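Local coordinates for protein GH5 (Bacteroidetes bacterium AC2a, PDB 4YHE) that hydrolyses cellulose-type beta-glucans, probably as an endoglucanase of glycoside hydrolase family 5 built on a beta/alpha barrel, at residues A[117-122]-A[136-141]; A[123-126]-A[131-134]; A[195-198]-A[203-206]; A[212-215]-A[219-222]. All blocks are in the same frame, centred on the assembly; numbering follows the deposited sequence.

Contact 1 of 4, residues A[117-122]-A[136-141]; sequences SHWLDL and KQELTM
Trp-119 and Glu-138 reach for each other from opposite directions and stack flat, the indole and carboxylate planes being only 9° apart. OE2 of Glu-138 hangs over the centre of the ring system, 3.4 Å from Trp-119 CD2, while OE1 comes equally near CE3. The methylene behind the carboxylate joins in: CG of Glu-138 lies 3.7 Å from the centroid of the six-membered ring and 17° off its normal, a CH-pi contact over the same face. An extended chain with CG anti to the backbone N (chi1 -175°) lets the glutamate slide along this face instead of meeting it end-on.

The opposite face of the indole carries CB of Leu-120, displaced toward the rim, so both faces are touched, one over the centre and the other near its margin. These side chains join the loop after barrel strand 97-101 to helix 129-149 on the outside of the TIM barrel. The indole nitrogen NE1 is hydrogen-bonded to Asp-105, which probably helps hold the ring in this rotation, and Ile-68 touches both Trp-119 and Glu-138.

At its benzene edge, Trp-119 CH2 meets CD2 of Leu-139 at 3.8 Å, near the ring plane. Leu-120, the centre of an inverse gamma turn, brings its CD1 to 4.0 Å from Leu-139 CD1, the two leucines crossing at about a right angle.

Contact 2 of 4, residues A[123-126]-A[131-134]; sequences PAAV and RNQL
Ala-124 and Ala-125 rest against Arg-131 and Asn-132 where the short helix 122-127 turns sharply into helix 129-149, a helix-helix corner on the outside of the TIM barrel. The turn is tight enough to bring CA of Ala-125 within 4.2 Å of CA of Asn-132, and the two alanines present their methyl groups and backbone carbonyls to the following helix. Within the turn, Ser-128 OG is hydrogen-bonded to the backbone N of Arg-131.

The contact across the corner is made by van der Waals touches, with no direct hydrogen bond between the segments. CB of Ala-124 meets the guanidinium of Arg-131 at its NH1, 3.6 Å away and oblique to the group. The root of the arginine packs on the backbone of the first helix, its CB lying 3.6 Å from Ala-124 O. A bend at chi2 (65°) turns the chain after CG, so that the guanidinium comes back past the alanine methyl.

The polar ends of the side chains look to partners beyond the corner. Arg-131 NH2 makes a weak hydrogen bond to Trp-119 O. The amide of Asn-132 is gripped at both ends by helix 181-199: OD1 accepts from Trp-189 NE1 and ND2 donates to Glu-188, which ties this buried polar group to the neighbouring barrel helix and is likely to fix its rotation.

Nearer the backbone, Asn-132 CB sits 3.5 Å from Ala-125 O, and OD1 passes 3.7 Å from the methyl carbon CB of Ala-125.

Contact 3 of 4, residues A[195-198]-A[203-206]; sequences DAIR and KNET
Arg-198 reaches across to the backbone of Asn-204 with the one direct hydrogen bond between the segments: NH1 donates to Asn-204 O at 2.8 Å, with an N-H...O angle of 154°. The acceptor lies in the guanidinium plane, whereas the donor is tilted 29° from the carbonyl plane. A bend at chi2 (-54°) swings the arginine chain over this backbone. Glu-205 O sits over a face of the same guanidinium, 3.4 Å from NH1, but the angle is too poor for a bond.

The charge is met outside the segments, where NE forms a salt bridge with Asp-230, and NH1 also donates to Arg-207 O. Helix 181-199 is thereby joined to the turn that leads into strand 209-212, the alpha-to-beta connection at the N-terminal end of the barrel strands. A methionine in place of Arg-198 would probably cost Asp-230 this salt bridge and Asn-204 O this donor, setting the turn freer to shift.

One water bridges the segments, donating to Arg-198 O at 2.7 Å and to Glu-205 OE1 at 2.8 Å. The glutamate carboxylate is linked to the last turn of the helix through this one water.

Van der Waals contact completes the set. CB of Asn-204 presses on the helix carbonyl Ile-197 O at 3.1 Å, a tight approach, and lies 4.2 Å from Ile-197 CG2, a carbon-to-carbon touch. The amide beyond that CB is buried: ND2 donates to Gly-201 O and Gly-147 O, and OD1 accepts from Arg-207 NH2.

Contact 4 of 4, residues A[212-215]-A[219-222]; sequences PGYV and DLTV
The loop leaving barrel strand 209-212 at its C-terminal end folds back here against helix 218-224, on the side of a TIM barrel where active sites lie. Thr-221 faces Gly-213, its OG1 3.4 Å from the glycine CA. The absence of a side chain matters, for a beta carbon at Gly-213 would fall 2.4 Å from OG1, a clash.

With OG1 beside its own backbone N (chi1 -57°), the threonine hydroxyl accepts from a water at 2.7 Å and bonds to Asn-217 O. That water in turn accepts from Gly-213 N, also at 2.7 Å. A valine at Thr-221 would probably leave this water without its hydroxyl partner and Asn-217 O without that donor. A second water accepts from Tyr-214 N and donates to Leu-220 O, at 2.8 Å and 2.9 Å.

Beside these bridges Tyr-214 and Leu-220 run side by side in the same direction, Tyr-214 CD2 touching Leu-220 CD1 at 3.8 Å. The phenol OH is bonded to Gln-182.

Loop and helix meet without a direct hydrogen bond, two loop N-H groups in a buried setting being satisfied through water.

Contacts 1 and 2 form one cluster, their centres 9 Å apart: both use helix 129-149, contact 2 falls between the two segments of contact 1 along the chain, and Asp-121 CB comes 3.9 Å from Arg-131 NH2. Contact 3 follows later; it touches contact 1 where Thr-140 O meets Ala-196 CB at 3.8 Å, so neighbouring outer helices adjoin. Contact 4 joins contact 1 through Leu-122 CD2 and Tyr-214 CE1, also 3.8 Å apart. The loops of contacts 1 and 4 follow barrel strands, on the side where family 5 enzymes hold their active site, whereas contact 3 precedes a strand and lies about 23 Å from contact 4, centre to centre.

Contact 1 of 4, residues A[117-122]-A[136-141]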
# COMPACT_ATOMS: atom_id res chain seq x y z
N SER A 117 3.33 22.50 0.20
CA SER A 117 4.60 21.87 0.54
C SER A 117 4.85 20.54 -0.21
O SER A 117 5.88 19.90 -0.01
CB SER A 117 4.66 21.61 2.05
OG SER A 117 4.52 22.80 2.81
N HIS A 118 3.93 20.15 -1.08
CA HIS A 118 4.05 18.84 -1.76
C HIS A 118 4.90 19.02 -3.02
O HIS A 118 4.41 19.37 -4.09
CB HIS A 118 2.66 18.26 -2.03
CG HIS A 118 1.87 17.98 -0.78
ND1 HIS A 118 2.01 16.81 -0.06
CD2 HIS A 118 0.97 18.73 -0.11
CE1 HIS A 118 1.22 16.85 1.00
NE2 HIS A 118 0.58 18.00 0.99
N TRP A 119 6.20 18.81 -2.83
CA TRP A 119 7.19 19.03 -3.90
C TRP A 119 7.01 18.03 -5.03
O TRP A 119 7.31 18.33 -6.18
CB TRP A 119 8.62 18.96 -3.35
CG TRP A 119 8.94 17.62 -2.72
CD1 TRP A 119 8.76 17.27 -1.42
CD2 TRP A 119 9.52 16.48 -3.37
NE1 TRP A 119 9.15 15.95 -1.22
CE2 TRP A 119 9.62 15.45 -2.40
CE3 TRP A 119 9.92 16.21 -4.68
CZ2 TRP A 119 10.12 14.19 -2.70
CZ3 TRP A 119 10.42 14.96 -4.98
CH2 TRP A 119 10.53 13.96 -3.98
N LEU A 120 6.52 16.83 -4.71
CA LEU A 120 6.30 15.79 -5.69
C LEU A 120 4.94 16.00 -6.39
O LEU A 120 3.91 15.47 -5.98
CB LEU A 120 6.41 14.45 -4.96
CG LEU A 120 6.40 13.18 -5.76
CD1 LEU A 120 7.41 13.22 -6.90
CD2 LEU A 120 6.68 12.01 -4.80
N ASP A 121 4.95 16.85 -7.43
CA ASP A 121 3.76 17.52 -7.93
C ASP A 121 3.53 17.12 -9.38
O ASP A 121 4.19 17.63 -10.27
CB ASP A 121 3.97 19.04 -7.82
CG ASP A 121 2.74 19.85 -8.16
OD1 ASP A 121 1.90 19.44 -8.98
OD2 ASP A 121 2.63 20.97 -7.62
N LEU A 122 2.59 16.21 -9.62
CA LEU A 122 2.43 15.66 -10.96
C LEU A 122 1.91 16.68 -12.02
O LEU A 122 2.49 16.79 -13.08
CB LEU A 122 1.55 14.40 -10.93
CG LEU A 122 1.33 13.74 -12.30
CD1 LEU A 122 2.61 13.16 -12.85
CD2 LEU A 122 0.27 12.67 -12.17
N LYS A 136 12.59 15.08 -10.61
CA LYS A 136 13.37 13.87 -10.83
C LYS A 136 14.73 13.87 -10.13
O LYS A 136 15.20 12.81 -9.67
CB LYS A 136 13.55 13.62 -12.32
CG LYS A 136 12.34 13.02 -13.00
CD LYS A 136 12.56 13.01 -14.52
CE LYS A 136 11.32 12.62 -15.27
NZ LYS A 136 11.51 12.68 -16.74
N GLN A 137 15.36 15.04 -10.08
CA GLN A 137 16.64 15.20 -9.38
C GLN A 137 16.46 14.96 -7.87
O GLN A 137 17.29 14.28 -7.25
CB GLN A 137 17.23 16.60 -9.61
CG GLN A 137 17.80 16.82 -11.00
CD GLN A 137 18.19 18.28 -11.30
OE1 GLN A 137 17.60 19.23 -10.81
NE2 GLN A 137 19.18 18.44 -12.17
N GLU A 138 15.38 15.52 -7.30
CA GLU A 138 15.05 15.33 -5.87
C GLU A 138 14.78 13.85 -5.58
O GLU A 138 15.33 13.28 -4.62
CB GLU A 138 13.91 16.25 -5.43
CG GLU A 138 13.60 16.20 -3.94
CD GLU A 138 12.81 17.38 -3.38
OE1 GLU A 138 12.47 18.37 -4.11
OE2 GLU A 138 12.54 17.33 -2.15
N LEU A 139 14.01 13.20 -6.45
CA LEU A 139 13.72 11.76 -6.33
C LEU A 139 14.99 10.93 -6.34
O LEU A 139 15.16 10.02 -5.53
CB LEU A 139 12.75 11.28 -7.44
CG LEU A 139 11.25 11.58 -7.27
CD1 LEU A 139 10.50 11.25 -8.55
CD2 LEU A 139 10.64 10.79 -6.10
N THR A 140 15.88 11.25 -7.27
CA THR A 140 17.16 10.59 -7.34
C THR A 140 17.99 10.77 -6.06
O THR A 140 18.49 9.80 -5.49
CB THR A 140 17.95 11.05 -8.59
OG1 THR A 140 17.18 10.79 -9.78
CG2 THR A 140 19.27 10.35 -8.67
N MET A 141 18.13 12.01 -5.59
CA MET A 141 18.91 12.26 -4.37
C MET A 141 18.32 11.56 -3.13
O MET A 141 19.05 11.03 -2.27
CB MET A 141 19.02 13.77 -4.13
CG MET A 141 19.84 14.50 -5.20
SD MET A 141 21.54 13.88 -5.34
CE MET A 141 21.51 12.57 -6.55

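Contact 2 of 4, residues A[123-126]-A[131-134]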
# COMPACT_ATOMS: atom_id res chain seq x y z
N PRO A 123 0.82 17.41 -11.73
CA PRO A 123 0.39 18.41 -12.72
C PRO A 123 1.47 19.45 -13.02
O PRO A 123 1.65 19.82 -14.19
CB PRO A 123 -0.82 19.08 -12.05
CG PRO A 123 -1.34 18.05 -11.10
CD PRO A 123 -0.14 17.30 -10.62
N ALA A 124 2.19 19.88 -12.00
CA ALA A 124 3.31 20.82 -12.20
C ALA A 124 4.39 20.26 -13.13
O ALA A 124 4.94 20.98 -13.97
CB ALA A 124 3.91 21.23 -10.87
N ALA A 125 4.65 18.96 -13.01
CA ALA A 125 5.61 18.28 -13.87
C ALA A 125 5.15 18.12 -15.33
O ALA A 125 5.96 18.16 -16.26
CB ALA A 125 5.91 16.90 -13.30
N VAL A 126 3.86 17.85 -15.51
CA VAL A 126 3.28 17.74 -16.84
C VAL A 126 3.23 19.10 -17.55
O VAL A 126 3.44 19.19 -18.75
CB VAL A 126 1.86 17.13 -16.76
CG1 VAL A 126 1.08 17.35 -18.05
CG2 VAL A 126 1.97 15.65 -16.38
N ARG A 131 10.24 21.72 -14.58
CA ARG A 131 9.79 21.29 -13.24
C ARG A 131 9.94 19.76 -13.07
O ARG A 131 10.37 19.27 -12.02
CB ARG A 131 8.36 21.75 -12.98
CG ARG A 131 7.83 21.45 -11.58
CD ARG A 131 8.57 22.21 -10.46
NE ARG A 131 8.30 21.60 -9.16
CZ ARG A 131 7.26 21.85 -8.37
NH1 ARG A 131 6.34 22.75 -8.69
NH2 ARG A 131 7.15 21.17 -7.22
N ASN A 132 9.62 19.02 -14.11
CA ASN A 132 9.74 17.57 -14.10
C ASN A 132 11.19 17.13 -13.85
O ASN A 132 11.45 16.22 -13.04
CB ASN A 132 9.20 17.00 -15.43
CG ASN A 132 9.01 15.49 -15.39
OD1 ASN A 132 8.87 14.89 -14.33
ND2 ASN A 132 9.01 14.87 -16.57
N GLN A 133 12.12 17.78 -14.53
CA GLN A 133 13.55 17.58 -14.31
C GLN A 133 13.97 17.81 -12.85
O GLN A 133 14.77 17.04 -12.32
CB GLN A 133 14.39 18.50 -15.23
CG GLN A 133 14.67 17.92 -16.62
CD GLN A 133 15.00 18.96 -17.70
OE1 GLN A 133 15.28 20.14 -17.42
NE2 GLN A 133 14.96 18.52 -18.96
N LEU A 134 13.47 18.87 -12.22
CA LEU A 134 13.78 19.17 -10.82
C LEU A 134 13.25 18.10 -9.87
O LEU A 134 13.93 17.70 -8.92
CB LEU A 134 13.15 20.50 -10.38
CG LEU A 134 13.75 21.83 -10.84
CD1 LEU A 134 12.91 22.97 -10.26
CD2 LEU A 134 15.20 21.96 -10.39

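Contact 3 of 4, residues A[195-198]-A[203-206]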
# COMPACT_ATOMS: atom_id res chain seq x y z
N ASP A 195 16.34 3.59 -11.13
CA ASP A 195 17.72 3.90 -11.48
C ASP A 195 18.51 4.26 -10.20
O ASP A 195 19.55 3.68 -9.91
CB ASP A 195 17.78 5.07 -12.47
CG ASP A 195 17.27 4.71 -13.89
OD1 ASP A 195 17.04 3.51 -14.22
OD2 ASP A 195 17.09 5.66 -14.66
N ALA A 196 17.97 5.21 -9.43
CA ALA A 196 18.58 5.67 -8.17
C ALA A 196 18.83 4.55 -7.17
O ALA A 196 19.93 4.45 -6.59
CB ALA A 196 17.72 6.75 -7.53
N ILE A 197 17.84 3.69 -6.98
CA ILE A 197 17.96 2.58 -6.05
C ILE A 197 19.08 1.63 -6.47
O ILE A 197 19.93 1.23 -5.66
CB ILE A 197 16.61 1.86 -5.90
CG1 ILE A 197 15.62 2.81 -5.19
CG2 ILE A 197 16.76 0.57 -5.11
CD1 ILE A 197 14.15 2.40 -5.28
N ARG A 198 19.09 1.29 -7.75
CA ARG A 198 20.12 0.41 -8.30
C ARG A 198 21.50 1.06 -8.21
O ARG A 198 22.44 0.34 -7.95
CB ARG A 198 19.81 0.03 -9.75
CG ARG A 198 18.51 -0.74 -9.93
CD ARG A 198 18.42 -1.98 -9.07
NE ARG A 198 17.17 -2.71 -9.31
CZ ARG A 198 16.55 -3.50 -8.44
NH1 ARG A 198 17.01 -3.66 -7.20
NH2 ARG A 198 15.43 -4.12 -8.78
N LYS A 203 23.33 -4.30 -1.49
CA LYS A 203 22.17 -5.16 -1.66
C LYS A 203 21.00 -4.46 -2.36
O LYS A 203 20.04 -5.11 -2.69
CB LYS A 203 21.77 -5.77 -0.34
CG LYS A 203 22.88 -6.70 0.20
CD LYS A 203 22.52 -7.22 1.57
CE LYS A 203 23.61 -8.10 2.16
NZ LYS A 203 23.30 -8.44 3.58
N ASN A 204 21.10 -3.16 -2.60
CA ASN A 204 20.11 -2.50 -3.46
C ASN A 204 20.15 -3.05 -4.89
O ASN A 204 19.23 -2.77 -5.67
CB ASN A 204 20.33 -1.01 -3.50
CG ASN A 204 20.22 -0.39 -2.13
OD1 ASN A 204 19.17 -0.45 -1.50
ND2 ASN A 204 21.31 0.19 -1.66
N GLU A 205 21.21 -3.79 -5.25
CA GLU A 205 21.36 -4.36 -6.58
C GLU A 205 20.28 -5.34 -6.94
O GLU A 205 19.85 -5.37 -8.08
CB GLU A 205 22.71 -5.08 -6.75
CG GLU A 205 22.95 -5.73 -8.13
CD GLU A 205 23.30 -4.71 -9.23
OE1 GLU A 205 22.98 -3.51 -9.04
OE2 GLU A 205 23.92 -5.09 -10.27
N THR A 206 19.89 -6.17 -6.00
CA THR A 206 18.92 -7.22 -6.25
C THR A 206 17.70 -7.14 -5.33
O THR A 206 16.98 -8.12 -5.17
CB THR A 206 19.59 -8.58 -6.01
OG1 THR A 206 20.11 -8.58 -4.69
CG2 THR A 206 20.72 -8.77 -7.00
O HOH W 1 23.63 -1.86 -6.84

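Contact 4 of 4, residues A[212-215]-A[219-222]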
# COMPACT_ATOMS: atom_id res chain seq x y z
N PRO A 212 4.13 1.70 -8.53
CA PRO A 212 2.68 1.84 -8.68
C PRO A 212 2.26 2.50 -9.96
O PRO A 212 3.10 3.20 -10.58
CB PRO A 212 2.32 2.73 -7.51
CG PRO A 212 3.45 3.65 -7.40
CD PRO A 212 4.68 2.83 -7.76
N GLY A 213 1.00 2.30 -10.31
CA GLY A 213 0.35 3.02 -11.41
C GLY A 213 -0.47 4.20 -10.87
O GLY A 213 -0.43 4.52 -9.68
N TYR A 214 -1.25 4.83 -11.76
CA TYR A 214 -1.89 6.09 -11.45
C TYR A 214 -2.83 5.96 -10.25
O TYR A 214 -3.73 5.12 -10.25
CB TYR A 214 -2.70 6.58 -12.66
CG TYR A 214 -3.11 8.03 -12.52
CD1 TYR A 214 -2.30 9.05 -12.98
CD2 TYR A 214 -4.31 8.37 -11.92
CE1 TYR A 214 -2.68 10.37 -12.88
CE2 TYR A 214 -4.69 9.68 -11.79
CZ TYR A 214 -3.88 10.68 -12.27
OH TYR A 214 -4.31 11.97 -12.12
N VAL A 215 -2.58 6.80 -9.24
CA VAL A 215 -3.32 6.80 -7.95
C VAL A 215 -3.51 5.40 -7.34
O VAL A 215 -4.41 5.19 -6.58
CB VAL A 215 -4.65 7.63 -8.02
CG1 VAL A 215 -5.81 6.92 -8.68
CG2 VAL A 215 -5.04 8.12 -6.63
N ASP A 219 -6.99 -0.85 -12.31
CA ASP A 219 -7.24 -0.79 -13.74
C ASP A 219 -6.37 0.21 -14.48
O ASP A 219 -5.87 -0.11 -15.56
CB ASP A 219 -8.71 -0.60 -14.03
CG ASP A 219 -9.51 -1.87 -13.68
OD1 ASP A 219 -8.92 -2.98 -13.71
OD2 ASP A 219 -10.68 -1.75 -13.36
N LEU A 220 -6.15 1.41 -13.91
CA LEU A 220 -5.31 2.39 -14.58
C LEU A 220 -3.86 1.90 -14.60
O LEU A 220 -3.08 2.25 -15.48
CB LEU A 220 -5.42 3.78 -13.94
CG LEU A 220 -6.79 4.47 -14.04
CD1 LEU A 220 -6.70 5.84 -13.37
CD2 LEU A 220 -7.20 4.64 -15.49
N THR A 221 -3.53 1.06 -13.62
CA THR A 221 -2.22 0.41 -13.57
C THR A 221 -2.06 -0.60 -14.72
O THR A 221 -1.15 -0.47 -15.56
CB THR A 221 -2.00 -0.28 -12.19
OG1 THR A 221 -2.13 0.70 -11.15
CG2 THR A 221 -0.59 -0.89 -12.10
N VAL A 222 -2.95 -1.59 -14.75
CA VAL A 222 -2.96 -2.59 -15.81
C VAL A 222 -2.90 -1.91 -17.19
O VAL A 222 -2.15 -2.34 -18.07
CB VAL A 222 -4.20 -3.49 -15.68
CG1 VAL A 222 -4.47 -4.33 -16.92
CG2 VAL A 222 -4.07 -4.40 -14.46
O HOH W 2 -0.94 1.08 -8.80
O HOH W 3 -0.93 3.90 -14.42